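Local atomic coordinates of BamaA.19900.a (PDB entry 6VZZ), a protein that binds glucose and, as a glucokinase of the actin-like ATPase clan, probably phosphorylates it at the expense of ATP. Residues A[184-189]-A[328-333]; A[179-184]-A[198-203]. All blocks are in the same frame, centred on the assembly; numbering follows the deposited sequence.

Overall arrangement
From the N terminus, the chain first lays down the sheet that contains strands 37-43 and 96-101, then passes through helix 146-159 and strand 167-171 to the loop 179-184. Contact 2 closes the shorter loop: 14 residues on, the end of strand 195-201 returns to 179-184, after the chain has turned from strand 186-191 into 195-201. Contact 1 closes a far longer one, from 184-189 to 328-333 across 139 residues. The two loops cross and share Asp184, a calcium ligand. Their centres lie about 6 Å apart. Together they join strands 186-191, 195-201 and 331-335 of the six-stranded mixed sheet and fasten the 179-184 loop beside them, near the calcium.

Contact 1 (A[184-189]-A[328-333]); sequences DHYLVL and QVRGML. With CA (calcium ion), chain E.
CG of Asp184 is anti to its carbonyl carbon (chi1 -65°), and CG of Arg330 is anti to its backbone N (chi1 165°); these torsions bring carboxylate and guanidinium together. They form a salt bridge, with Arg330 NH1 3.2 Å from Asp184 OD2. NH1 meets OD2 nearly along its C-O axis, and the two group planes are 29° apart. The other oxygen, OD1, binds the calcium ion at 2.7 Å, so both carboxylate oxygens are held. The metal may lower its pKa. Tyr186 lies alongside Arg330 and points the same way; its OH is 3.7 Å from Arg330 CG and hydrogen-bonds to Gln182 N. Gly331 CA comes 3.6 Å from Tyr186 CD1.

From about Tyr186 and Gly331 onward the two segments run as neighbouring parallel strands of the six-stranded sheet in the actin-like fold. Arg330 N donates to His185 O at 2.8 Å. Leu187 makes both its backbone bonds to the strand at 331-333, N to Gly331 O and O to Leu333 N, so that they bracket Met332. Leu189 N reaches Leu333 O at 3.0 Å in an almost straight bond.

On one face Leu187 CB packs on Met332 CB at 4.0 Å and on Val329 CG1, and helix 303-327 covers them. On the other, Tyr186 CB meets Leu333 CD1 at 4.0 Å, while helix 146-159 lies over Val188 and Leu333.

Contact 2 (A[179-184]-A[198-203]); sequences VTLQPD and ATLLSL. With CA (calcium ion), chain E.
Leu181 and Leu200 each start out toward the other segment, and their side chains cross at about a right angle. They meet through single methyl groups, Leu181 CD1 and Leu200 CD1, 3.8 Å apart. In both, CG is anti to the carbonyl carbon and chi2 is extended (-172° in Leu181), which carries CD1 out to the meeting point. This is a small apolar touch between a loop and a strand, and it is the buried end of the contact.

Ser202 makes the other end. Its side chain is directed at the turn at Gln182-Pro183-Asp184. OG comes 3.4 Å from Pro183 C, and CB of Ser202 lies 3.6 Å from Asp184 O. The bond from Ser202 OG to Asp184 O is weak, at 3.5 Å. Pro183 is the centre of an inverse gamma turn, in which Asp184 N makes a weak bond to Gln182 O. The turn presents the carbonyl of Pro183 to the calcium ion, with Pro183 O 2.5 Å from the metal. Water 2, at 2.3 Å from the calcium, and water 1 add to the coordination.

Leu181 and Leu200 both pack against helix 146-159, on Val154 and Cys151 respectively. Leu181 also touches Tyr186 of strand 186-191. That strand adjoins 195-201 in the sheet, where Leu200 is backbone-bonded to Tyr186, and strand 213-216 flanks 195-201 on its other side.

Contact 1 (A[184-189]-A[328-333])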
ATOM      1  N   ASP A 184     -13.104   6.911  -6.678  1.00 45.81           N
ATOM      2  CA  ASP A 184     -11.993   7.057  -5.745  1.00 44.75           C
ATOM      3  C   ASP A 184     -11.403   5.666  -5.551  1.00 41.70           C
ATOM      4  O   ASP A 184     -11.764   4.732  -6.271  1.00 44.32           O
ATOM      5  CB  ASP A 184     -12.462   7.720  -4.443  1.00 43.25           C
ATOM      6  CG  ASP A 184     -12.936   9.154  -4.658  1.00 49.17           C
ATOM      7  OD1 ASP A 184     -12.236   9.932  -5.354  1.00 58.32           O
ATOM      8  OD2 ASP A 184     -14.017   9.510  -4.143  1.00 52.98           O
ATOM      9  N   HIS A 185     -10.466   5.511  -4.614  1.00 39.16           N
ATOM     10  CA  HIS A 185      -9.890   4.194  -4.381  1.00 34.03           C
ATOM     11  C   HIS A 185     -10.721   3.439  -3.367  1.00 35.34           C
ATOM     12  O   HIS A 185     -11.287   4.026  -2.445  1.00 35.69           O
ATOM     13  CB  HIS A 185      -8.454   4.271  -3.874  1.00 33.86           C
ATOM     14  CG  HIS A 185      -7.608   5.254  -4.608  1.00 34.31           C
ATOM     15  ND1 HIS A 185      -7.551   5.307  -5.983  1.00 34.28           N
ATOM     16  CD2 HIS A 185      -6.780   6.222  -4.157  1.00 33.15           C
ATOM     17  CE1 HIS A 185      -6.727   6.270  -6.350  1.00 34.59           C
ATOM     18  NE2 HIS A 185      -6.253   6.847  -5.261  1.00 35.71           N
ATOM     19  N   TYR A 186     -10.761   2.120  -3.525  1.00 37.58           N
ATOM     20  CA  TYR A 186     -11.440   1.251  -2.577  1.00 34.55           C
ATOM     21  C   TYR A 186     -10.530   0.078  -2.257  1.00 34.57           C
ATOM     22  O   TYR A 186      -9.922  -0.508  -3.160  1.00 35.94           O
ATOM     23  CB  TYR A 186     -12.789   0.772  -3.122  1.00 33.32           C
ATOM     24  CG  TYR A 186     -13.835   1.869  -3.172  1.00 37.39           C
ATOM     25  CD1 TYR A 186     -14.689   2.086  -2.099  1.00 35.72           C
ATOM     26  CD2 TYR A 186     -13.953   2.704  -4.284  1.00 40.35           C
ATOM     27  CE1 TYR A 186     -15.638   3.092  -2.125  1.00 34.99           C
ATOM     28  CE2 TYR A 186     -14.904   3.716  -4.321  1.00 42.21           C
ATOM     29  CZ  TYR A 186     -15.745   3.899  -3.231  1.00 40.74           C
ATOM     30  OH  TYR A 186     -16.693   4.893  -3.248  1.00 42.33           O
ATOM     31  N   LEU A 187     -10.409  -0.228  -0.970  1.00 33.71           N
ATOM     32  CA  LEU A 187      -9.651  -1.377  -0.502  1.00 33.80           C
ATOM     33  C   LEU A 187     -10.571  -2.590  -0.443  1.00 32.32           C
ATOM     34  O   LEU A 187     -11.701  -2.500   0.042  1.00 33.72           O
ATOM     35  CB  LEU A 187      -9.056  -1.081   0.878  1.00 31.07           C
ATOM     36  CG  LEU A 187      -8.188  -2.101   1.609  1.00 32.30           C
ATOM     37  CD1 LEU A 187      -6.895  -2.363   0.870  1.00 31.67           C
ATOM     38  CD2 LEU A 187      -7.892  -1.619   3.021  1.00 34.67           C
ATOM     39  N   VAL A 188     -10.101  -3.722  -0.958  1.00 31.42           N
ATOM     40  CA  VAL A 188     -10.850  -4.976  -0.897  1.00 33.55           C
ATOM     41  C   VAL A 188     -10.052  -5.978  -0.071  1.00 31.88           C
ATOM     42  O   VAL A 188      -8.860  -6.186  -0.325  1.00 33.27           O
ATOM     43  CB  VAL A 188     -11.152  -5.539  -2.298  1.00 33.16           C
ATOM     44  CG1 VAL A 188     -11.880  -6.867  -2.183  1.00 32.62           C
ATOM     45  CG2 VAL A 188     -11.957  -4.541  -3.117  1.00 29.83           C
ATOM     46  N   LEU A 189     -10.709  -6.588   0.919  1.00 34.34           N
ATOM     47  CA  LEU A 189     -10.117  -7.596   1.797  1.00 34.81           C
ATOM     48  C   LEU A 189     -10.992  -8.840   1.802  1.00 34.73           C
ATOM     49  O   LEU A 189     -12.223  -8.738   1.780  1.00 33.88           O
ATOM     50  CB  LEU A 189      -9.967  -7.096   3.255  1.00 29.06           C
ATOM     51  CG  LEU A 189      -9.259  -5.771   3.544  1.00 30.92           C
ATOM     52  CD1 LEU A 189     -10.220  -4.604   3.427  1.00 34.94           C
ATOM     53  CD2 LEU A 189      -8.636  -5.800   4.913  1.00 31.42           C
ATOM     54  N   GLN A 328      -5.067   5.907   1.347  1.00 32.64           N
ATOM     55  CA  GLN A 328      -5.988   7.031   1.184  1.00 32.22           C
ATOM     56  C   GLN A 328      -7.216   6.624   0.375  1.00 30.31           C
ATOM     57  O   GLN A 328      -7.640   7.323  -0.546  1.00 32.79           O
ATOM     58  CB  GLN A 328      -5.289   8.231   0.542  1.00 29.01           C
ATOM     59  CG  GLN A 328      -4.321   8.948   1.441  1.00 29.23           C
ATOM     60  CD  GLN A 328      -5.007   9.610   2.632  1.00 34.96           C
ATOM     61  OE1 GLN A 328      -5.688  10.625   2.482  1.00 42.74           O
ATOM     62  NE2 GLN A 328      -4.824   9.040   3.821  1.00 30.82           N
ATOM     63  N   VAL A 329      -7.783   5.467   0.725  1.00 29.87           N
ATOM     64  CA  VAL A 329      -8.994   4.995   0.060  1.00 31.58           C
ATOM     65  C   VAL A 329     -10.211   5.765   0.570  1.00 33.38           C
ATOM     66  O   VAL A 329     -10.193   6.402   1.627  1.00 31.33           O
ATOM     67  CB  VAL A 329      -9.180   3.479   0.254  1.00 33.75           C
ATOM     68  CG1 VAL A 329      -7.990   2.707  -0.311  1.00 32.95           C
ATOM     69  CG2 VAL A 329      -9.418   3.145   1.743  1.00 28.67           C
ATOM     70  N   ARG A 330     -11.292   5.692  -0.201  1.00 34.41           N
ATOM     71  CA  ARG A 330     -12.576   6.235   0.210  1.00 36.22           C
ATOM     72  C   ARG A 330     -13.424   5.223   0.975  1.00 40.11           C
ATOM     73  O   ARG A 330     -14.266   5.618   1.793  1.00 42.19           O
ATOM     74  CB  ARG A 330     -13.343   6.734  -1.020  1.00 36.73           C
ATOM     75  CG  ARG A 330     -14.813   6.991  -0.774  1.00 39.99           C
ATOM     76  CD  ARG A 330     -15.305   8.185  -1.549  1.00 46.09           C
ATOM     77  NE  ARG A 330     -16.742   8.363  -1.382  1.00 55.87           N
ATOM     78  CZ  ARG A 330     -17.469   9.263  -2.040  1.00 57.19           C
ATOM     79  NH1 ARG A 330     -16.893  10.069  -2.919  1.00 50.30           N
ATOM     80  NH2 ARG A 330     -18.775   9.349  -1.817  1.00 62.35           N
ATOM     81  N   GLY A 331     -13.209   3.932   0.744  1.00 35.15           N
ATOM     82  CA  GLY A 331     -14.021   2.925   1.389  1.00 34.99           C
ATOM     83  C   GLY A 331     -13.305   1.600   1.316  1.00 36.37           C
ATOM     84  O   GLY A 331     -12.219   1.489   0.739  1.00 34.87           O
ATOM     85  N   MET A 332     -13.928   0.591   1.920  1.00 34.67           N
ATOM     86  CA  MET A 332     -13.373  -0.751   1.880  1.00 35.77           C
ATOM     87  C   MET A 332     -14.495  -1.775   1.826  1.00 36.85           C
ATOM     88  O   MET A 332     -15.610  -1.527   2.290  1.00 40.83           O
ATOM     89  CB  MET A 332     -12.446  -1.025   3.070  1.00 35.52           C
ATOM     90  CG  MET A 332     -12.974  -0.558   4.389  1.00 43.60           C
ATOM     91  SD  MET A 332     -11.874  -0.978   5.761  1.00 49.72           S
ATOM     92  CE  MET A 332     -13.015  -0.689   7.100  1.00 46.16           C
ATOM     93  N   LEU A 333     -14.188  -2.924   1.233  1.00 36.48           N
ATOM     94  CA  LEU A 333     -15.152  -3.998   1.033  1.00 37.78           C
ATOM     95  C   LEU A 333     -14.602  -5.269   1.661  1.00 37.33           C
ATOM     96  O   LEU A 333     -13.500  -5.705   1.314  1.00 33.32           O
ATOM     97  CB  LEU A 333     -15.427  -4.213  -0.457  1.00 37.26           C
ATOM     98  CG  LEU A 333     -16.196  -3.127  -1.221  1.00 38.57           C
ATOM     99  CD1 LEU A 333     -15.355  -1.891  -1.526  1.00 34.73           C
ATOM    100  CD2 LEU A 333     -16.742  -3.721  -2.495  1.00 38.14           C
TER
HETATM  101 CA    CA E 404     -11.194  10.734  -7.700  1.00 78.76          CA
HETATM  102  O   HOH W   1     -10.052  10.594 -10.270  1.00 55.62           O
HETATM  103  O   HOH W   2     -10.742  12.389  -6.109  1.00 65.99           O

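Contact 2 (A[179-184]-A[198-203])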
ATOM      1  N   VAL A 179     -25.617   0.484  -2.507  1.00 48.48           N
ATOM      2  CA  VAL A 179     -24.175   0.308  -2.650  1.00 49.75           C
ATOM      3  C   VAL A 179     -23.767   0.587  -4.093  1.00 51.72           C
ATOM      4  O   VAL A 179     -24.274  -0.031  -5.034  1.00 52.91           O
ATOM      5  CB  VAL A 179     -23.738  -1.090  -2.202  1.00 51.14           C
ATOM      6  CG1 VAL A 179     -22.237  -1.258  -2.401  1.00 48.62           C
ATOM      7  CG2 VAL A 179     -24.092  -1.306  -0.734  1.00 48.02           C
ATOM      8  N   THR A 180     -22.857   1.543  -4.264  1.00 49.44           N
ATOM      9  CA  THR A 180     -22.287   1.924  -5.544  1.00 46.93           C
ATOM     10  C   THR A 180     -20.921   2.529  -5.250  1.00 46.70           C
ATOM     11  O   THR A 180     -20.709   3.108  -4.182  1.00 50.98           O
ATOM     12  CB  THR A 180     -23.195   2.916  -6.290  1.00 47.03           C
ATOM     13  OG1 THR A 180     -22.909   2.882  -7.694  1.00 50.54           O
ATOM     14  CG2 THR A 180     -22.983   4.327  -5.776  1.00 45.57           C
ATOM     15  N   LEU A 181     -19.982   2.375  -6.176  1.00 46.10           N
ATOM     16  CA  LEU A 181     -18.610   2.818  -5.945  1.00 44.75           C
ATOM     17  C   LEU A 181     -18.359   4.145  -6.652  1.00 45.62           C
ATOM     18  O   LEU A 181     -18.683   4.298  -7.835  1.00 45.03           O
ATOM     19  CB  LEU A 181     -17.606   1.768  -6.415  1.00 42.48           C
ATOM     20  CG  LEU A 181     -17.659   0.449  -5.646  1.00 41.93           C
ATOM     21  CD1 LEU A 181     -16.510  -0.440  -6.056  1.00 45.32           C
ATOM     22  CD2 LEU A 181     -17.620   0.692  -4.161  1.00 41.03           C
ATOM     23  N   GLN A 182     -17.800   5.102  -5.920  1.00 44.75           N
ATOM     24  CA  GLN A 182     -17.479   6.406  -6.480  1.00 46.60           C
ATOM     25  C   GLN A 182     -16.145   6.330  -7.217  1.00 45.76           C
ATOM     26  O   GLN A 182     -15.435   5.323  -7.152  1.00 41.33           O
ATOM     27  CB  GLN A 182     -17.456   7.453  -5.367  1.00 48.42           C
ATOM     28  CG  GLN A 182     -18.793   7.639  -4.649  1.00 49.10           C
ATOM     29  CD  GLN A 182     -19.931   8.042  -5.590  1.00 55.67           C
ATOM     30  OE1 GLN A 182     -19.759   8.871  -6.495  1.00 50.46           O
ATOM     31  NE2 GLN A 182     -21.104   7.441  -5.379  1.00 57.21           N
ATOM     32  N   PRO A 183     -15.782   7.367  -7.967  1.00 48.11           N
ATOM     33  CA  PRO A 183     -14.457   7.307  -8.629  1.00 48.09           C
ATOM     34  C   PRO A 183     -13.329   7.734  -7.695  1.00 46.30           C
ATOM     35  O   PRO A 183     -12.672   8.773  -7.854  1.00 49.33           O
ATOM     36  CB  PRO A 183     -14.634   8.259  -9.822  1.00 46.96           C
ATOM     37  CG  PRO A 183     -16.085   8.612  -9.876  1.00 45.82           C
ATOM     38  CD  PRO A 183     -16.598   8.476  -8.485  1.00 44.56           C
ATOM     39  N   ASP A 184     -13.104   6.911  -6.678  1.00 45.81           N
ATOM     40  CA  ASP A 184     -11.993   7.057  -5.745  1.00 44.75           C
ATOM     41  C   ASP A 184     -11.403   5.666  -5.551  1.00 41.70           C
ATOM     42  O   ASP A 184     -11.764   4.732  -6.271  1.00 44.32           O
ATOM     43  CB  ASP A 184     -12.462   7.720  -4.443  1.00 43.25           C
ATOM     44  CG  ASP A 184     -12.936   9.154  -4.658  1.00 49.17           C
ATOM     45  OD1 ASP A 184     -12.236   9.932  -5.354  1.00 58.32           O
ATOM     46  OD2 ASP A 184     -14.017   9.510  -4.143  1.00 52.98           O
ATOM     47  N   ALA A 198      -6.438  -6.402  -2.125  1.00 32.56           N
ATOM     48  CA  ALA A 198      -6.186  -5.696  -3.372  1.00 32.28           C
ATOM     49  C   ALA A 198      -6.853  -4.326  -3.285  1.00 35.91           C
ATOM     50  O   ALA A 198      -7.575  -4.028  -2.330  1.00 34.44           O
ATOM     51  CB  ALA A 198      -6.695  -6.495  -4.573  1.00 31.86           C
ATOM     52  N   THR A 199      -6.613  -3.474  -4.281  1.00 32.85           N
ATOM     53  CA  THR A 199      -7.172  -2.126  -4.264  1.00 34.12           C
ATOM     54  C   THR A 199      -7.733  -1.765  -5.629  1.00 36.81           C
ATOM     55  O   THR A 199      -7.058  -1.936  -6.648  1.00 35.68           O
ATOM     56  CB  THR A 199      -6.122  -1.081  -3.860  1.00 35.14           C
ATOM     57  OG1 THR A 199      -5.577  -1.419  -2.582  1.00 36.11           O
ATOM     58  CG2 THR A 199      -6.748   0.318  -3.776  1.00 33.61           C
ATOM     59  N   LEU A 200      -8.963  -1.254  -5.641  1.00 38.45           N
ATOM     60  CA  LEU A 200      -9.549  -0.643  -6.828  1.00 37.72           C
ATOM     61  C   LEU A 200      -9.087   0.808  -6.891  1.00 35.84           C
ATOM     62  O   LEU A 200      -9.366   1.585  -5.977  1.00 39.34           O
ATOM     63  CB  LEU A 200     -11.076  -0.732  -6.780  1.00 38.07           C
ATOM     64  CG  LEU A 200     -11.720  -2.105  -7.022  1.00 38.01           C
ATOM     65  CD1 LEU A 200     -13.141  -2.161  -6.491  1.00 35.10           C
ATOM     66  CD2 LEU A 200     -11.708  -2.448  -8.509  1.00 40.09           C
ATOM     67  N   LEU A 201      -8.377   1.168  -7.954  1.00 36.33           N
ATOM     68  CA  LEU A 201      -7.735   2.471  -8.073  1.00 37.21           C
ATOM     69  C   LEU A 201      -8.478   3.358  -9.062  1.00 42.28           C
ATOM     70  O   LEU A 201      -8.926   2.896 -10.117  1.00 45.39           O
ATOM     71  CB  LEU A 201      -6.279   2.328  -8.534  1.00 39.08           C
ATOM     72  CG  LEU A 201      -5.292   1.579  -7.640  1.00 38.83           C
ATOM     73  CD1 LEU A 201      -3.950   1.430  -8.323  1.00 34.52           C
ATOM     74  CD2 LEU A 201      -5.137   2.321  -6.343  1.00 37.26           C
ATOM     75  N   SER A 202      -8.577   4.642  -8.726  1.00 40.56           N
ATOM     76  CA  SER A 202      -9.049   5.689  -9.633  1.00 44.62           C
ATOM     77  C   SER A 202      -7.969   6.762  -9.734  1.00 45.18           C
ATOM     78  O   SER A 202      -8.024   7.769  -9.024  1.00 50.12           O
ATOM     79  CB  SER A 202     -10.371   6.300  -9.147  1.00 48.74           C
ATOM     80  OG  SER A 202     -11.477   5.552  -9.614  1.00 53.77           O
ATOM     81  N   LEU A 203      -7.004   6.562 -10.625  1.00 48.54           N
ATOM     82  CA  LEU A 203      -5.949   7.535 -10.842  1.00 52.61           C
ATOM     83  C   LEU A 203      -6.222   8.336 -12.120  1.00 66.22           C
ATOM     84  O   LEU A 203      -7.345   8.340 -12.636  1.00 67.06           O
ATOM     85  CB  LEU A 203      -4.603   6.807 -10.885  1.00 54.01           C
ATOM     86  CG  LEU A 203      -4.247   5.902  -9.707  1.00 50.37           C
ATOM     87  CD1 LEU A 203      -3.305   4.797 -10.167  1.00 45.14           C
ATOM     88  CD2 LEU A 203      -3.621   6.709  -8.583  1.00 44.79           C
TER
HETATM   89 CA    CA E 404     -11.194  10.734  -7.700  1.00 78.76          CA
HETATM   90  O   HOH W   1     -10.052  10.594 -10.270  1.00 55.62           O
HETATM   91  O   HOH W   2     -10.742  12.389  -6.109  1.00 65.99           O